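Local coordinates for protein sensor histidine kinase CusS (Escherichia coli, PDB 5KU5) that senses periplasmic copper and silver ions and, as a histidine kinase, activates its response regulator CusR by phosphorylation, at residues I17-L25 with T38-V49. Sequence-based numbering, arbitrary orientation.
With AG (silver ion), chain E.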
loop_
_atom_site.group_PDB
_atom_site.type_symbol
_atom_site.label_atom_id
_atom_site.label_comp_id
_atom_site.label_asym_id
_atom_site.label_seq_id
_atom_site.Cartn_x
_atom_site.Cartn_y
_atom_site.Cartn_z
ATOM N N ILE A 17 6.133 2.140 -4.689
ATOM C CA ILE A 17 5.899 1.109 -5.711
ATOM C C ILE A 17 7.024 1.126 -6.742
ATOM O O ILE A 17 7.514 0.074 -7.141
ATOM C CB ILE A 17 4.530 1.272 -6.416
ATOM C CG1 ILE A 17 3.384 0.986 -5.436
ATOM C CG2 ILE A 17 4.411 0.337 -7.624
ATOM C CD1 ILE A 17 2.077 1.649 -5.818
ATOM N N SER A 18 7.428 2.320 -7.162
ATOM C CA SER A 18 8.518 2.470 -8.128
ATOM C C SER A 18 9.831 1.865 -7.623
ATOM O O SER A 18 10.504 1.148 -8.364
ATOM C CB SER A 18 8.721 3.943 -8.491
ATOM O OG SER A 18 9.612 4.069 -9.579
ATOM N N ALA A 19 10.175 2.145 -6.364
ATOM C CA ALA A 19 11.411 1.635 -5.759
ATOM C C ALA A 19 11.389 0.122 -5.561
ATOM O O ALA A 19 12.413 -0.534 -5.733
ATOM C CB ALA A 19 11.688 2.329 -4.430
ATOM N N THR A 20 10.231 -0.425 -5.188
ATOM C CA THR A 20 10.075 -1.871 -5.021
ATOM C C THR A 20 10.236 -2.598 -6.358
ATOM O O THR A 20 11.038 -3.522 -6.469
ATOM C CB THR A 20 8.705 -2.226 -4.401
ATOM O OG1 THR A 20 8.530 -1.493 -3.184
ATOM C CG2 THR A 20 8.597 -3.722 -4.102
ATOM N N LEU A 21 9.489 -2.168 -7.370
ATOM C CA LEU A 21 9.527 -2.823 -8.681
ATOM C C LEU A 21 10.857 -2.619 -9.420
ATOM O O LEU A 21 11.271 -3.489 -10.188
ATOM C CB LEU A 21 8.346 -2.380 -9.549
ATOM C CG LEU A 21 6.950 -2.707 -9.002
ATOM C CD1 LEU A 21 5.894 -2.328 -10.027
ATOM C CD2 LEU A 21 6.807 -4.174 -8.610
ATOM N N GLU A 22 11.516 -1.488 -9.179
ATOM C CA GLU A 22 12.852 -1.225 -9.730
ATOM C C GLU A 22 13.884 -2.236 -9.224
ATOM O O GLU A 22 14.688 -2.735 -10.009
ATOM C CB GLU A 22 13.293 0.204 -9.394
ATOM C CG GLU A 22 14.654 0.610 -9.933
ATOM C CD GLU A 22 14.903 2.101 -9.811
ATOM O OE1 GLU A 22 14.555 2.685 -8.761
ATOM O OE2 GLU A 22 15.449 2.694 -10.764
ATOM N N ARG A 23 13.856 -2.526 -7.923
ATOM C CA ARG A 23 14.714 -3.560 -7.322
ATOM C C ARG A 23 14.432 -4.940 -7.909
ATOM O O ARG A 23 15.359 -5.672 -8.257
ATOM C CB ARG A 23 14.517 -3.625 -5.805
ATOM C CG ARG A 23 15.072 -2.443 -5.033
ATOM C CD ARG A 23 14.425 -2.340 -3.657
ATOM N NE ARG A 23 15.250 -1.578 -2.713
ATOM C CZ ARG A 23 15.861 -2.059 -1.621
ATOM N NH1 ARG A 23 15.770 -3.342 -1.260
ATOM N NH2 ARG A 23 16.579 -1.229 -0.862
ATOM N N VAL A 24 13.149 -5.283 -8.009
ATOM C CA VAL A 24 12.712 -6.565 -8.577
ATOM C C VAL A 24 13.292 -6.753 -9.983
ATOM O O VAL A 24 13.865 -7.796 -10.280
ATOM C CB VAL A 24 11.161 -6.675 -8.605
ATOM C CG1 VAL A 24 10.674 -7.821 -9.493
ATOM C CG2 VAL A 24 10.612 -6.845 -7.194
ATOM N N LEU A 25 13.167 -5.728 -10.823
ATOM C CA LEU A 25 13.516 -5.844 -12.246
ATOM C C LEU A 25 15.012 -5.717 -12.595
ATOM O O LEU A 25 15.383 -5.958 -13.743
ATOM C CB LEU A 25 12.664 -4.879 -13.082
ATOM C CG LEU A 25 11.200 -5.335 -13.204
ATOM C CD1 LEU A 25 10.287 -4.200 -13.642
ATOM C CD2 LEU A 25 11.068 -6.519 -14.155
ATOM N N THR A 38 8.990 -12.915 -10.732
ATOM C CA THR A 38 8.856 -12.190 -9.466
ATOM C C THR A 38 7.927 -10.977 -9.603
ATOM O O THR A 38 7.070 -10.759 -8.750
ATOM C CB THR A 38 10.230 -11.721 -8.936
ATOM O OG1 THR A 38 11.142 -12.828 -8.911
ATOM C CG2 THR A 38 10.108 -11.128 -7.535
ATOM N N LEU A 39 8.108 -10.203 -10.674
ATOM C CA LEU A 39 7.242 -9.057 -10.985
ATOM C C LEU A 39 5.771 -9.465 -11.053
ATOM O O LEU A 39 4.919 -8.854 -10.406
ATOM C CB LEU A 39 7.651 -8.420 -12.318
ATOM C CG LEU A 39 6.787 -7.266 -12.853
ATOM C CD1 LEU A 39 6.987 -6.029 -11.990
ATOM C CD2 LEU A 39 7.083 -6.962 -14.316
ATOM N N GLU A 40 5.497 -10.495 -11.847
ATOM C CA GLU A 40 4.137 -10.993 -12.062
ATOM C C GLU A 40 3.491 -11.492 -10.765
ATOM O O GLU A 40 2.313 -11.225 -10.520
ATOM C CB GLU A 40 4.152 -12.100 -13.122
ATOM C CG GLU A 40 2.779 -12.591 -13.555
ATOM C CD GLU A 40 2.825 -13.511 -14.764
ATOM O OE1 GLU A 40 2.002 -14.446 -14.812
ATOM O OE2 GLU A 40 3.670 -13.305 -15.667
ATOM N N ASP A 41 4.265 -12.203 -9.943
ATOM C CA ASP A 41 3.798 -12.683 -8.636
ATOM C C ASP A 41 3.383 -11.533 -7.712
ATOM O O ASP A 41 2.342 -11.608 -7.061
ATOM C CB ASP A 41 4.881 -13.528 -7.953
ATOM C CG ASP A 41 4.399 -14.163 -6.653
ATOM O OD1 ASP A 41 3.486 -15.011 -6.703
ATOM O OD2 ASP A 41 4.935 -13.816 -5.581
ATOM N N ILE A 42 4.200 -10.482 -7.667
ATOM C CA ILE A 42 3.904 -9.289 -6.862
ATOM C C ILE A 42 2.712 -8.512 -7.430
ATOM O O ILE A 42 1.762 -8.207 -6.708
ATOM C CB ILE A 42 5.142 -8.356 -6.752
ATOM C CG1 ILE A 42 6.237 -9.038 -5.919
ATOM C CG2 ILE A 42 4.772 -7.005 -6.135
ATOM C CD1 ILE A 42 7.605 -8.398 -6.034
ATOM N N VAL A 43 2.783 -8.203 -8.722
ATOM C CA VAL A 43 1.808 -7.331 -9.398
ATOM C C VAL A 43 0.390 -7.912 -9.422
ATOM O O VAL A 43 -0.585 -7.161 -9.305
ATOM C CB VAL A 43 2.291 -6.979 -10.832
ATOM C CG1 VAL A 43 1.184 -6.368 -11.685
ATOM C CG2 VAL A 43 3.480 -6.031 -10.759
ATOM N N SER A 44 0.283 -9.236 -9.573
ATOM C CA SER A 44 -1.014 -9.923 -9.570
ATOM C C SER A 44 -1.755 -9.738 -8.246
ATOM O O SER A 44 -2.987 -9.722 -8.214
ATOM C CB SER A 44 -0.836 -11.419 -9.856
ATOM O OG SER A 44 -0.105 -12.059 -8.824
ATOM N N GLY A 45 -1.000 -9.602 -7.154
ATOM C CA GLY A 45 -1.575 -9.358 -5.832
ATOM C C GLY A 45 -2.157 -7.969 -5.584
ATOM O O GLY A 45 -2.854 -7.778 -4.582
ATOM N N TYR A 46 -1.873 -7.001 -6.465
ATOM C CA TYR A 46 -2.330 -5.613 -6.282
ATOM C C TYR A 46 -3.846 -5.458 -6.436
ATOM O O TYR A 46 -4.435 -5.988 -7.379
ATOM C CB TYR A 46 -1.652 -4.652 -7.279
ATOM C CG TYR A 46 -0.157 -4.392 -7.111
ATOM C CD1 TYR A 46 0.489 -4.503 -5.870
ATOM C CD2 TYR A 46 0.602 -3.971 -8.206
ATOM C CE1 TYR A 46 1.850 -4.240 -5.742
ATOM C CE2 TYR A 46 1.961 -3.707 -8.086
ATOM C CZ TYR A 46 2.581 -3.840 -6.855
ATOM O OH TYR A 46 3.925 -3.571 -6.744
ATOM N N SER A 47 -4.457 -4.704 -5.521
ATOM C CA SER A 47 -5.896 -4.415 -5.557
ATOM C C SER A 47 -6.242 -3.114 -6.293
ATOM O O SER A 47 -7.348 -2.981 -6.826
ATOM C CB SER A 47 -6.448 -4.334 -4.130
ATOM O OG SER A 47 -6.077 -3.114 -3.503
ATOM N N ASN A 48 -5.311 -2.158 -6.299
ATOM C CA ASN A 48 -5.567 -0.799 -6.804
ATOM C C ASN A 48 -4.464 -0.220 -7.713
ATOM O O ASN A 48 -4.399 0.998 -7.909
ATOM C CB ASN A 48 -5.807 0.130 -5.606
ATOM C CG ASN A 48 -4.572 0.295 -4.724
ATOM O OD1 ASN A 48 -3.667 -0.544 -4.722
ATOM N ND2 ASN A 48 -4.537 1.379 -3.965
ATOM N N VAL A 49 -3.613 -1.084 -8.265
ATOM C CA VAL A 49 -2.490 -0.663 -9.100
ATOM C C VAL A 49 -2.435 -1.516 -10.368
ATOM O O VAL A 49 -2.584 -2.738 -10.310
ATOM C CB VAL A 49 -1.144 -0.767 -8.337
ATOM C CG1 VAL A 49 0.049 -0.503 -9.255
ATOM C CG2 VAL A 49 -1.126 0.202 -7.165
HETATM AG AG AG E . -8.527 -2.329 -8.919
#
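Leu21 on helix 17-25 sends CD2 to Leu39 CD1, 3.9 Å away, and the two side chains cross at about a right angle. With CG anti to the carbonyl carbon (chi1 -61°), CD2 reaches helix 38-44, while CD1 faces the Tyr46 hydroxyl. Leu25 CD2 meets Leu39 CD2 at 4.0 Å. Val24 and Ile42 pass in opposite directions, with CG2 of the former 3.6 Å from CD1 of the latter. Val24 also touches backbone: CG1 lies 3.7 Å from Leu39 N and near Thr38 CG2. At the other end, Ile17 CD1 reaches Val49 CG2 at 3.8 Å.

The two helical segments run roughly antiparallel, at 154°, and their axes come within 10.1 Å. They pack beside the antiparallel sheet of the periplasmic PDC-type sensor domain. On strand 49-54, Ile51 lies against Leu21 and Val43, and Leu53 against Leu25 and Leu39.

The polar tip of Tyr46 points into this apolar group. Its OH sits 3.5 Å from Leu21 CD2, and Ile17 CG2 is also near. Cutting Leu21 back to alanine is likely to open a gap between Leu39 and the hydroxyl end of Tyr46.

Just past Tyr46, Ser47 O binds a silver ion at 2.5 Å, with Met96 and His108 as further ligands.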